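Local structure of OBody AM3L15 (Pyrobaculum aerophilum, 4GN5) at residues V52-G57 / I96-I101; V22-V27 / V75-G80; T6-E11 / V41-G46; A10-N15 / T92-F97. The protein is an engineered OB-fold binding domain that grips another protein, here captured in complex with it, probably over the surface its parent used for nucleic acid. All blocks are in the same frame, centred on the assembly; numbering follows the deposited sequence. Where two conformers were deposited one is given.

Interaction 1 of 4, residues V52-G57 / I96-I101; sequences VYLERG and IFPSEI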
loop_
_atom_site.group_PDB
_atom_site.type_symbol
_atom_site.label_atom_id
_atom_site.label_comp_id
_atom_site.label_asym_id
_atom_site.label_seq_id
_atom_site.Cartn_x
_atom_site.Cartn_y
_atom_site.Cartn_z
ATOM N N VAL A 52 6.538 -3.408 7.826
ATOM C CA VAL A 52 7.307 -4.407 7.110
ATOM C C VAL A 52 6.662 -4.391 5.724
ATOM O O VAL A 52 5.485 -4.775 5.588
ATOM C CB VAL A 52 7.104 -5.788 7.760
ATOM C CG1 VAL A 52 7.696 -6.952 6.929
ATOM C CG2 VAL A 52 7.630 -5.833 9.199
ATOM N N TYR A 53 7.407 -3.927 4.718
ATOM C CA TYR A 53 6.899 -3.837 3.340
ATOM C C TYR A 53 7.199 -5.062 2.482
ATOM O O TYR A 53 8.345 -5.432 2.339
ATOM C CB TYR A 53 7.510 -2.622 2.613
ATOM C CG TYR A 53 6.868 -1.281 2.979
ATOM C CD1 TYR A 53 7.081 -0.688 4.235
ATOM C CD2 TYR A 53 6.105 -0.571 2.017
ATOM C CE1 TYR A 53 6.485 0.591 4.545
ATOM C CE2 TYR A 53 5.537 0.703 2.331
ATOM C CZ TYR A 53 5.751 1.253 3.583
ATOM O OH TYR A 53 5.171 2.469 3.858
ATOM N N LEU A 54 6.180 -5.664 1.911
ATOM C CA LEU A 54 6.333 -6.665 0.860
ATOM C C LEU A 54 5.955 -5.988 -0.483
ATOM O O LEU A 54 4.809 -5.608 -0.645
ATOM C CB LEU A 54 5.358 -7.820 1.148
ATOM C CG LEU A 54 5.754 -8.622 2.375
ATOM C CD1 LEU A 54 5.356 -8.013 3.738
ATOM C CD2 LEU A 54 5.217 -9.976 2.206
ATOM N N GLU A 55 6.862 -5.956 -1.436
ATOM C CA GLU A 55 6.605 -5.230 -2.678
ATOM C C GLU A 55 6.931 -6.136 -3.813
ATOM O O GLU A 55 8.048 -6.665 -3.872
ATOM C CB GLU A 55 7.510 -4.001 -2.763
ATOM C CG GLU A 55 7.040 -2.911 -1.909
ATOM C CD GLU A 55 7.728 -1.618 -2.244
ATOM O OE1 GLU A 55 8.722 -1.289 -1.619
ATOM O OE2 GLU A 55 7.284 -0.909 -3.145
ATOM N N ARG A 56 5.947 -6.347 -4.685
ATOM C CA ARG A 56 6.087 -7.261 -5.812
ATOM C C ARG A 56 7.235 -6.679 -6.634
ATOM O O ARG A 56 7.341 -5.466 -6.764
ATOM C CB ARG A 56 4.817 -7.286 -6.646
ATOM C CG ARG A 56 3.775 -8.178 -6.117
ATOM C CD ARG A 56 4.218 -9.657 -6.176
ATOM N NE ARG A 56 3.155 -10.439 -5.573
ATOM C CZ ARG A 56 3.196 -11.753 -5.370
ATOM N NH1 ARG A 56 4.265 -12.471 -5.730
ATOM N NH2 ARG A 56 2.156 -12.333 -4.793
ATOM N N GLY A 57 8.112 -7.532 -7.132
ATOM C CA GLY A 57 9.290 -7.065 -7.809
ATOM C C GLY A 57 10.511 -7.028 -6.904
ATOM O O GLY A 57 11.625 -7.074 -7.419
ATOM N N ILE A 96 10.999 -2.070 6.774
ATOM C CA ILE A 96 11.709 -3.345 6.866
ATOM C C ILE A 96 11.273 -4.143 5.642
ATOM O O ILE A 96 10.063 -4.337 5.415
ATOM C CB ILE A 96 11.426 -4.136 8.199
ATOM C CG1 ILE A 96 12.053 -3.411 9.413
ATOM C CG2 ILE A 96 11.969 -5.570 8.060
ATOM C CD1 ILE A 96 11.607 -3.867 10.809
ATOM N N PHE A 97 12.257 -4.554 4.846
ATOM C CA PHE A 97 12.033 -5.509 3.779
ATOM C C PHE A 97 12.382 -6.937 4.219
ATOM O O PHE A 97 13.564 -7.269 4.431
ATOM C CB PHE A 97 12.741 -5.050 2.455
ATOM C CG PHE A 97 12.080 -3.868 1.821
ATOM C CD1 PHE A 97 11.053 -4.041 0.877
ATOM C CD2 PHE A 97 12.408 -2.575 2.196
ATOM C CE1 PHE A 97 10.421 -2.993 0.316
ATOM C CE2 PHE A 97 11.768 -1.484 1.624
ATOM C CZ PHE A 97 10.772 -1.674 0.669
ATOM N N PRO A 98 11.341 -7.795 4.383
ATOM C CA PRO A 98 11.542 -9.085 4.993
ATOM C C PRO A 98 12.194 -10.126 4.075
ATOM O O PRO A 98 11.966 -10.145 2.856
ATOM C CB PRO A 98 10.120 -9.534 5.335
ATOM C CG PRO A 98 9.291 -8.963 4.234
ATOM C CD PRO A 98 9.941 -7.605 3.947
ATOM N N SER A 99 12.953 -11.010 4.705
ATOM C CA SER A 99 13.354 -12.242 4.066
ATOM C C SER A 99 12.694 -13.461 4.724
ATOM O O SER A 99 12.543 -14.515 4.080
ATOM C CB SER A 99 14.857 -12.370 4.106
ATOM O OG SER A 99 15.273 -12.556 5.426
ATOM N N GLU A 100 12.313 -13.350 5.993
ATOM C CA GLU A 100 11.573 -14.447 6.637
ATOM C C GLU A 100 10.397 -13.907 7.437
ATOM O O GLU A 100 10.534 -12.905 8.140
ATOM C CB GLU A 100 12.448 -15.277 7.549
ATOM C CG GLU A 100 13.739 -15.744 6.943
ATOM C CD GLU A 100 14.716 -16.292 7.980
ATOM O OE1 GLU A 100 14.321 -16.555 9.141
ATOM O OE2 GLU A 100 15.901 -16.477 7.617
ATOM N N ILE A 101 9.231 -14.523 7.282
ATOM C CA ILE A 101 8.134 -14.225 8.197
ATOM C C ILE A 101 7.675 -15.516 8.842
ATOM O O ILE A 101 7.196 -16.404 8.142
ATOM C CB ILE A 101 6.950 -13.554 7.476
ATOM C CG1 ILE A 101 7.394 -12.239 6.812
ATOM C CG2 ILE A 101 5.748 -13.395 8.462
ATOM C CD1 ILE A 101 6.298 -11.539 5.900
#
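The carbonyl oxygen of Ile96 is met twice by the strand 52-55. Tyr53 N donates to Ile96 O at 2.8 Å in a bond bent to 141° at the hydrogen, and Val52 CA adds a CA-H...O contact to Ile96 O at 3.2 Å. This is a single bridge between strands running 55° apart, so side chains carry the rest. With CG of Phe97 beside its own backbone N (chi1 -71°), the ring swings back over Tyr53, whose CB lies over one ring face in a CH-pi contact. Glu55, deposited in two conformers, brings its carboxylate to the ring edge in one of them and forms a salt bridge with a basic side chain of the bound protein. With an alanine at Phe97, Tyr53 CB would probably lose the ring face over it and be left beside a gap. Pro98 CG packs 3.7 Å from Val52 CG1 and 4.0 Å from Leu54 CG, while Pro98 CD presses to 3.1 Å from Tyr53 O, a buried oxygen with no polar partner in the model. Leu54 CD2 and Ile101 CD1 meet tip to tip at 4.2 Å. The pairing closes the OB barrel between strands 50-55 and 95-98: strand 36-42 flanks Val52 and Tyr53, strand 75-83 lays Ile78 against Val52 and Pro98, and helix 61-67 covers this side, with Leu63 on Leu54 and Pro98 and Val66 on Ile101.

Interaction 2 of 4, residues V22-V27 / V75-G80; sequences VVAGWV and VVVIKG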
loop_
_atom_site.group_PDB
_atom_site.type_symbol
_atom_site.label_atom_id
_atom_site.label_comp_id
_atom_site.label_asym_id
_atom_site.label_seq_id
_atom_site.Cartn_x
_atom_site.Cartn_y
_atom_site.Cartn_z
ATOM N N VAL A 22 15.952 -8.779 13.426
ATOM C CA VAL A 22 14.851 -9.692 13.604
ATOM C C VAL A 22 13.921 -9.040 14.614
ATOM O O VAL A 22 14.359 -8.698 15.710
ATOM C CB VAL A 22 15.297 -11.125 14.065
ATOM C CG1 VAL A 22 14.073 -12.013 14.347
ATOM C CG2 VAL A 22 16.259 -11.800 13.047
ATOM N N VAL A 23 12.657 -8.841 14.227
ATOM C CA VAL A 23 11.668 -8.327 15.157
ATOM C C VAL A 23 10.676 -9.430 15.504
ATOM O O VAL A 23 10.481 -10.372 14.731
ATOM C CB VAL A 23 10.942 -7.029 14.653
ATOM C CG1 VAL A 23 11.937 -5.900 14.507
ATOM C CG2 VAL A 23 10.212 -7.280 13.312
ATOM N N ALA A 24 10.084 -9.303 16.686
ATOM C CA ALA A 24 9.151 -10.285 17.256
ATOM C C ALA A 24 8.074 -9.520 18.049
ATOM O O ALA A 24 8.392 -8.702 18.897
ATOM C CB ALA A 24 9.904 -11.263 18.157
ATOM N N GLY A 25 6.804 -9.797 17.800
ATOM C CA GLY A 25 5.767 -9.042 18.511
ATOM C C GLY A 25 4.466 -9.492 17.892
ATOM O O GLY A 25 4.405 -10.599 17.321
ATOM N N TRP A 26 3.424 -8.687 18.005
ATOM C CA TRP A 26 2.183 -9.072 17.382
ATOM C C TRP A 26 1.897 -8.259 16.132
ATOM O O TRP A 26 2.495 -7.195 15.901
ATOM C CB TRP A 26 1.002 -8.990 18.363
ATOM C CG TRP A 26 0.799 -7.619 18.939
ATOM C CD1 TRP A 26 -0.046 -6.621 18.468
ATOM C CD2 TRP A 26 1.489 -7.074 20.077
ATOM N NE1 TRP A 26 0.103 -5.482 19.270
ATOM C CE2 TRP A 26 1.004 -5.748 20.271
ATOM C CE3 TRP A 26 2.415 -7.609 21.005
ATOM C CZ2 TRP A 26 1.434 -4.938 21.339
ATOM C CZ3 TRP A 26 2.826 -6.804 22.088
ATOM C CH2 TRP A 26 2.348 -5.470 22.223
ATOM N N VAL A 27 0.932 -8.742 15.352
ATOM C CA VAL A 27 0.520 -7.992 14.155
ATOM C C VAL A 27 -0.397 -6.862 14.595
ATOM O O VAL A 27 -1.489 -7.118 15.087
ATOM C CB VAL A 27 -0.100 -8.904 13.070
ATOM C CG1 VAL A 27 -0.774 -8.028 12.007
ATOM C CG2 VAL A 27 1.033 -9.823 12.450
ATOM N N VAL A 75 1.120 -13.581 16.627
ATOM C CA VAL A 75 2.444 -13.353 17.156
ATOM C C VAL A 75 3.363 -13.859 16.054
ATOM O O VAL A 75 3.183 -14.999 15.546
ATOM C CB VAL A 75 2.680 -14.116 18.490
ATOM C CG1 VAL A 75 4.136 -13.951 18.994
ATOM C CG2 VAL A 75 1.720 -13.656 19.544
ATOM N N VAL A 76 4.331 -13.019 15.699
ATOM C CA VAL A 76 5.239 -13.246 14.586
ATOM C C VAL A 76 6.692 -12.948 14.939
ATOM O O VAL A 76 6.972 -12.258 15.923
ATOM C CB VAL A 76 4.867 -12.416 13.324
ATOM C CG1 VAL A 76 3.463 -12.718 12.906
ATOM C CG2 VAL A 76 5.070 -10.856 13.572
ATOM N N VAL A 77 7.609 -13.514 14.132
ATOM C CA VAL A 77 9.029 -13.209 14.149
ATOM C C VAL A 77 9.343 -12.952 12.683
ATOM O O VAL A 77 9.009 -13.783 11.798
ATOM C CB VAL A 77 9.841 -14.373 14.695
ATOM C CG1 VAL A 77 11.336 -14.145 14.498
ATOM C CG2 VAL A 77 9.544 -14.568 16.192
ATOM N N ILE A 78 9.949 -11.797 12.418
ATOM C CA ILE A 78 10.203 -11.365 11.018
ATOM C C ILE A 78 11.622 -10.913 10.908
ATOM O O ILE A 78 12.089 -10.049 11.670
ATOM C CB ILE A 78 9.300 -10.217 10.555
ATOM C CG1 ILE A 78 7.838 -10.707 10.487
ATOM C CG2 ILE A 78 9.772 -9.692 9.130
ATOM C CD1 ILE A 78 6.814 -9.611 9.959
ATOM N N LYS A 79 12.324 -11.521 9.974
ATOM C CA LYS A 79 13.703 -11.149 9.697
ATOM C C LYS A 79 13.738 -10.306 8.438
ATOM O O LYS A 79 13.109 -10.656 7.471
ATOM C CB LYS A 79 14.590 -12.394 9.532
ATOM C CG LYS A 79 16.050 -12.094 9.386
ATOM C CD LYS A 79 16.791 -13.297 8.906
ATOM C CE LYS A 79 17.059 -14.291 9.985
ATOM N NZ LYS A 79 17.739 -15.513 9.490
ATOM N N GLY A 80 14.482 -9.217 8.476
ATOM C CA GLY A 80 14.445 -8.311 7.321
ATOM C C GLY A 80 15.553 -7.291 7.328
ATOM O O GLY A 80 16.321 -7.228 8.287
#
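The first strand of the OB barrel pairs here, antiparallel, with the long strand 75-83, Val23 facing Ile78 and Gly25 facing Val76 in hydrogen-bonded pairs. Val23 N reaches Ile78 O at 2.9 Å and Ile78 N returns to Val23 O at 2.8 Å. One step on, Gly25 N bonds to Val76 O at 3.1 Å and Val76 N to Gly25 O at 2.9 Å. On the face bearing Val22, Ala24, Val77 and Lys79, the side chains of Val22 pack obliquely on their neighbours: Val22 CG1, turned anti to its backbone N (chi1 175°), presses on Val77 CG1 at 3.5 Å, closer than ordinary carbon contact, and Val22 CG2 lies 3.7 Å from Lys79 CG. Lys79 then bends at chi3 and carries its amine off to a salt bridge with Glu100. The other face carries Val23, Val76 and Ile78, the last packing on Val41 of strand 36-42. Past the corner at Gly25 the chain swings into the second sheet, yet Val27 CG2 still crosses Val76 CG1 at about a right angle, 3.8 Å away. A bent first strand, shared by both sheets and paired with the fourth, is the hallmark of the five-stranded OB barrel.

Interaction 3 of 4, residues T6-E11 / V41-G46; sequences THWTAE and VSDREG
Asp43 reaches across to Thr9, which donates to both its carboxylate oxygens, and passes alongside the Trp8 ring. Its CB lies near Trp8 CE3, and chi1 of 54° sets CG between the backbone N and the carbonyl carbon, aiming the carboxylate at the 6-11 chain. CG is wedged between Trp8 CE3 and the Thr9 methyl CG2, the indole and carboxylate planes standing 62° apart. OD1 takes the Thr9 OG1 hydroxyl at 2.8 Å from above the carboxylate plane, 55° out of it. A water also donates to Asp43 OD1 at 2.8 Å and accepts from Ala10 N at 2.9 Å. OD2 receives Thr9 N at 3.0 Å on its syn side, somewhat out of the carboxylate plane, and approaches Trp8 CE3 obliquely at 3.2 Å. Direct and water-carried bonds thus hold the two leading amides of the 3-10 turn 9-11, where negative charge is likely to be welcome. The segment before the first barrel strand is tied to the chain leaving strand 36-42. A valine in place of Asp43 would probably leave Thr9 N and OG1 without their acceptors and the Ala10 water less firmly placed. A second water sits between OD2 and His7 O. Trp8 N donates to Glu11 OE1 at 3.0 Å, bracing the turn. On the apolar side, Thr9 CG2 lies 4.1 Å from Val41 CG1, and Val50 packs on both residues.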
loop_
_atom_site.group_PDB
_atom_site.type_symbol
_atom_site.label_atom_id
_atom_site.label_comp_id
_atom_site.label_asym_id
_atom_site.label_seq_id
_atom_site.Cartn_x
_atom_site.Cartn_y
_atom_site.Cartn_z
ATOM N N THR A 6 16.397 -9.657 17.568
ATOM C CA THR A 6 17.562 -8.791 17.706
ATOM C C THR A 6 17.293 -7.392 18.206
ATOM O O THR A 6 18.182 -6.759 18.736
ATOM C CB THR A 6 18.364 -8.671 16.390
ATOM O OG1 THR A 6 17.543 -8.093 15.396
ATOM C CG2 THR A 6 18.870 -10.008 15.914
ATOM N N HIS A 7 16.080 -6.911 17.967
ATOM C CA HIS A 7 15.720 -5.541 18.298
ATOM C C HIS A 7 14.276 -5.407 18.708
ATOM O O HIS A 7 13.441 -6.103 18.217
ATOM C CB HIS A 7 15.889 -4.636 17.094
ATOM C CG HIS A 7 17.296 -4.472 16.650
ATOM N ND1 HIS A 7 17.958 -5.430 15.928
ATOM C CD2 HIS A 7 18.166 -3.459 16.825
ATOM C CE1 HIS A 7 19.178 -5.010 15.677
ATOM N NE2 HIS A 7 19.327 -3.816 16.208
ATOM N N TRP A 8 14.020 -4.463 19.590
ATOM C CA TRP A 8 12.684 -4.026 19.917
ATOM C C TRP A 8 12.216 -3.127 18.778
ATOM O O TRP A 8 13.017 -2.436 18.183
ATOM C CB TRP A 8 12.683 -3.238 21.220
ATOM C CG TRP A 8 12.929 -4.062 22.449
ATOM C CD1 TRP A 8 14.120 -4.309 23.029
ATOM C CD2 TRP A 8 11.954 -4.732 23.237
ATOM N NE1 TRP A 8 13.957 -5.091 24.134
ATOM C CE2 TRP A 8 12.632 -5.371 24.282
ATOM C CE3 TRP A 8 10.571 -4.856 23.163
ATOM C CZ2 TRP A 8 11.981 -6.116 25.234
ATOM C CZ3 TRP A 8 9.926 -5.589 24.114
ATOM C CH2 TRP A 8 10.630 -6.214 25.136
ATOM N N THR A 9 10.927 -3.139 18.484
ATOM C CA THR A 9 10.412 -2.351 17.379
ATOM C C THR A 9 10.774 -0.875 17.522
ATOM O O THR A 9 11.098 -0.248 16.559
ATOM C CB THR A 9 8.903 -2.547 17.181
ATOM O OG1 THR A 9 8.209 -2.026 18.297
ATOM C CG2 THR A 9 8.576 -3.983 17.027
ATOM N N ALA A 10 10.733 -0.341 18.727
ATOM C CA ALA A 10 11.157 1.058 18.979
ATOM C C ALA A 10 12.683 1.291 18.678
ATOM O O ALA A 10 13.109 2.427 18.552
ATOM C CB ALA A 10 10.844 1.506 20.427
ATOM N N GLU A 11 13.487 0.216 18.635
ATOM C CA GLU A 11 14.916 0.325 18.261
ATOM C C GLU A 11 15.138 0.298 16.746
ATOM O O GLU A 11 16.266 0.431 16.321
ATOM C CB GLU A 11 15.780 -0.769 18.929
ATOM C CG GLU A 11 15.857 -0.569 20.471
ATOM C CD GLU A 11 16.506 -1.716 21.188
ATOM O OE1 GLU A 11 16.323 -2.913 20.798
ATOM O OE2 GLU A 11 17.225 -1.392 22.162
ATOM N N VAL A 41 4.337 -4.280 13.038
ATOM C CA VAL A 41 4.639 -5.143 14.218
ATOM C C VAL A 41 4.808 -4.281 15.435
ATOM O O VAL A 41 5.542 -3.285 15.410
ATOM C CB VAL A 41 5.977 -5.974 14.044
ATOM C CG1 VAL A 41 6.257 -6.906 15.268
ATOM C CG2 VAL A 41 5.861 -6.807 12.819
ATOM N N SER A 42 4.148 -4.690 16.519
ATOM C CA SER A 42 4.339 -4.033 17.784
ATOM C C SER A 42 4.788 -5.072 18.788
ATOM O O SER A 42 4.410 -6.237 18.688
ATOM C CB SER A 42 3.042 -3.357 18.253
ATOM O OG SER A 42 2.710 -2.300 17.343
ATOM N N ASP A 43 5.624 -4.627 19.731
ATOM C CA ASP A 43 5.962 -5.459 20.861
ATOM C C ASP A 43 5.809 -4.797 22.236
ATOM O O ASP A 43 6.147 -5.400 23.271
ATOM C CB ASP A 43 7.381 -5.976 20.692
ATOM C CG ASP A 43 8.381 -4.864 20.469
ATOM O OD1 ASP A 43 8.084 -3.648 20.634
ATOM O OD2 ASP A 43 9.494 -5.258 20.143
ATOM N N ARG A 44 5.296 -3.579 22.241
ATOM C CA ARG A 44 5.090 -2.869 23.481
ATOM C C ARG A 44 3.694 -2.240 23.409
ATOM O O ARG A 44 3.292 -1.709 22.342
ATOM C CB ARG A 44 6.183 -1.812 23.624
ATOM C CG ARG A 44 6.120 -1.105 24.921
ATOM C CD ARG A 44 7.257 -0.151 25.137
ATOM N NE ARG A 44 6.958 0.571 26.377
ATOM C CZ ARG A 44 6.808 1.889 26.476
ATOM N NH1 ARG A 44 6.533 2.414 27.670
ATOM N NH2 ARG A 44 6.991 2.692 25.396
ATOM N N GLU A 45 2.931 -2.312 24.501
ATOM C CA GLU A 45 1.595 -1.724 24.477
ATOM C C GLU A 45 1.644 -0.194 24.282
ATOM O O GLU A 45 2.405 0.478 24.993
ATOM C CB GLU A 45 0.825 -2.029 25.774
ATOM C CG GLU A 45 0.740 -3.530 26.110
ATOM C CD GLU A 45 -0.041 -4.329 25.086
ATOM O OE1 GLU A 45 0.320 -5.520 24.928
ATOM O OE2 GLU A 45 -1.004 -3.804 24.464
ATOM N N GLY A 46 0.841 0.338 23.346
ATOM C CA GLY A 46 0.875 1.785 22.948
ATOM C C GLY A 46 2.251 2.226 22.412
ATOM O O GLY A 46 2.631 3.394 22.497
HETATM O O HOH W 1 10.817 -6.964 18.022
HETATM O O HOH W 2 9.697 -1.457 21.239
#

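Interaction 4 of 4, residues A10-N15 / T92-F97; sequences AEITPN and TGVEIF
Ile12 CG2 touches two residues at once, lying 3.9 Å from Val94 CG2 and 4.0 Å from Ile96 CD1; the side chains cross at about right angles in both pairs. This methyl stands anti to the Ile12 backbone N, where it faces the 92-97 chain. Val94 was deposited in two conformers, so the details of its branches hold for one of them: in that copy CG1 pushes against the Thr13-Pro14 peptide, 3.5 Å from Pro14 N, and 3.8 Å from Pro14 CD, while CG2 also lies near Ile12 O. Next to it Pro14 CG rests 3.6 Å from the carbonyl oxygen Gly93 O. No hydrogen bond crosses the contact. What it joins is the segment leading to the first strand of the OB barrel and the end of the loop that enters strand 95-98, the chain directions of the touching parts being 123° apart. A second shell shapes that loop. Thr92 OG1 donates to Val94 O at 2.7 Å from well above the carbonyl plane (48° out of it), pinning the turn across Gly93, whose phi is positive (82°); the bond from Val94 N to Thr92 O is weak. Ile12 also packs on Val21, Val23 and Val82 of the barrel and on His7, and Pro14 touches Ala84. Glu95 points away from the contact; its salt bridge is to a basic side chain of the bound protein.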
loop_
_atom_site.group_PDB
_atom_site.type_symbol
_atom_site.label_atom_id
_atom_site.label_comp_id
_atom_site.label_asym_id
_atom_site.label_seq_id
_atom_site.Cartn_x
_atom_site.Cartn_y
_atom_site.Cartn_z
ATOM N N ALA A 10 10.733 -0.341 18.727
ATOM C CA ALA A 10 11.157 1.058 18.979
ATOM C C ALA A 10 12.683 1.291 18.678
ATOM O O ALA A 10 13.109 2.427 18.552
ATOM C CB ALA A 10 10.844 1.506 20.427
ATOM N N GLU A 11 13.487 0.216 18.635
ATOM C CA GLU A 11 14.916 0.325 18.261
ATOM C C GLU A 11 15.138 0.298 16.746
ATOM O O GLU A 11 16.266 0.431 16.321
ATOM C CB GLU A 11 15.780 -0.769 18.929
ATOM C CG GLU A 11 15.857 -0.569 20.471
ATOM C CD GLU A 11 16.506 -1.716 21.188
ATOM O OE1 GLU A 11 16.323 -2.913 20.798
ATOM O OE2 GLU A 11 17.225 -1.392 22.162
ATOM N N ILE A 12 14.093 0.116 15.947
ATOM C CA ILE A 12 14.244 0.193 14.510
ATOM C C ILE A 12 14.285 1.674 14.105
ATOM O O ILE A 12 13.257 2.321 14.024
ATOM C CB ILE A 12 13.172 -0.615 13.741
ATOM C CG1 ILE A 12 13.119 -2.075 14.248
ATOM C CG2 ILE A 12 13.509 -0.604 12.183
ATOM C CD1 ILE A 12 14.517 -2.839 14.155
ATOM N N THR A 13 15.500 2.182 13.888
ATOM C CA THR A 13 15.761 3.599 13.583
ATOM C C THR A 13 16.561 3.757 12.254
ATOM O O THR A 13 17.100 2.770 11.718
ATOM C CB THR A 13 16.597 4.235 14.725
ATOM O OG1 THR A 13 17.796 3.473 14.876
ATOM C CG2 THR A 13 15.911 4.147 16.040
ATOM N N PRO A 14 16.600 4.982 11.692
ATOM C CA PRO A 14 17.301 5.132 10.414
ATOM C C PRO A 14 18.796 4.686 10.458
ATOM O O PRO A 14 19.298 4.161 9.436
ATOM C CB PRO A 14 17.153 6.638 10.107
ATOM C CG PRO A 14 15.751 6.923 10.643
ATOM C CD PRO A 14 15.703 6.127 11.963
ATOM N N ASN A 15 19.427 4.784 11.622
ATOM C CA ASN A 15 20.794 4.319 11.833
ATOM C C ASN A 15 21.032 2.885 11.450
ATOM O O ASN A 15 22.147 2.489 11.130
ATOM C CB ASN A 15 21.189 4.531 13.280
ATOM C CG ASN A 15 22.662 4.370 13.510
ATOM O OD1 ASN A 15 23.481 4.998 12.845
ATOM N ND2 ASN A 15 23.023 3.540 14.468
ATOM N N THR A 92 7.266 7.260 7.241
ATOM C CA THR A 92 7.467 6.224 8.237
ATOM C C THR A 92 8.838 6.276 8.979
ATOM O O THR A 92 8.980 5.701 10.097
ATOM C CB THR A 92 7.219 4.833 7.697
ATOM O OG1 THR A 92 8.201 4.523 6.707
ATOM C CG2 THR A 92 5.717 4.657 7.133
ATOM N N GLY A 93 9.846 6.913 8.367
ATOM C CA GLY A 93 11.200 6.978 8.977
ATOM C C GLY A 93 12.045 5.708 8.711
ATOM O O GLY A 93 13.258 5.768 8.371
ATOM N N VAL A 94 11.395 4.561 8.825
ATOM C CA VAL A 94 11.990 3.293 8.528
ATOM C C VAL A 94 10.996 2.424 7.750
ATOM O O VAL A 94 9.737 2.632 7.838
ATOM C CB VAL A 94 12.492 2.558 9.838
ATOM C CG1 VAL A 94 13.723 3.287 10.503
ATOM C CG2 VAL A 94 11.342 2.386 10.907
ATOM N N GLU A 95 11.540 1.416 7.075
ATOM C CA GLU A 95 10.780 0.337 6.435
ATOM C C GLU A 95 11.636 -0.905 6.656
ATOM O O GLU A 95 12.865 -0.803 6.722
ATOM C CB GLU A 95 10.681 0.570 4.893
ATOM C CG GLU A 95 10.093 1.974 4.545
ATOM C CD GLU A 95 9.930 2.222 3.036
ATOM O OE1 GLU A 95 9.137 3.088 2.660
ATOM O OE2 GLU A 95 10.636 1.594 2.240
ATOM N N ILE A 96 10.999 -2.070 6.774
ATOM C CA ILE A 96 11.709 -3.345 6.866
ATOM C C ILE A 96 11.273 -4.143 5.642
ATOM O O ILE A 96 10.063 -4.337 5.415
ATOM C CB ILE A 96 11.426 -4.136 8.199
ATOM C CG1 ILE A 96 12.053 -3.411 9.413
ATOM C CG2 ILE A 96 11.969 -5.570 8.060
ATOM C CD1 ILE A 96 11.607 -3.867 10.809
ATOM N N PHE A 97 12.257 -4.554 4.846
ATOM C CA PHE A 97 12.033 -5.509 3.779
ATOM C C PHE A 97 12.382 -6.937 4.219
ATOM O O PHE A 97 13.564 -7.269 4.431
ATOM C CB PHE A 97 12.741 -5.050 2.455
ATOM C CG PHE A 97 12.080 -3.868 1.821
ATOM C CD1 PHE A 97 11.053 -4.041 0.877
ATOM C CD2 PHE A 97 12.408 -2.575 2.196
ATOM C CE1 PHE A 97 10.421 -2.993 0.316
ATOM C CE2 PHE A 97 11.768 -1.484 1.624
ATOM C CZ PHE A 97 10.772 -1.674 0.669
#

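In the fold
Interaction 1 is buried core, closing the barrel between its two sheets; interaction 2 is regular antiparallel pairing, partly buried. They meet along strand 75-83, where Ser99 and Glu100 both face Lys79 in a classic beta bulge. Interactions 3 and 4 lie nearer the surface and share the N-terminal segment: one fixes it with a carboxylate and waters, the other by packing without a hydrogen bond across it. Interactions 1 and 4 both use Ile96 of strand 95-98, and both border the bound protein. Interaction 2 joins 3 through Trp26 N and Ser42 O, and Thr6 OG1 with Val22 N; Val23 packs on Ile12 and Ile96, linking 2 to 4.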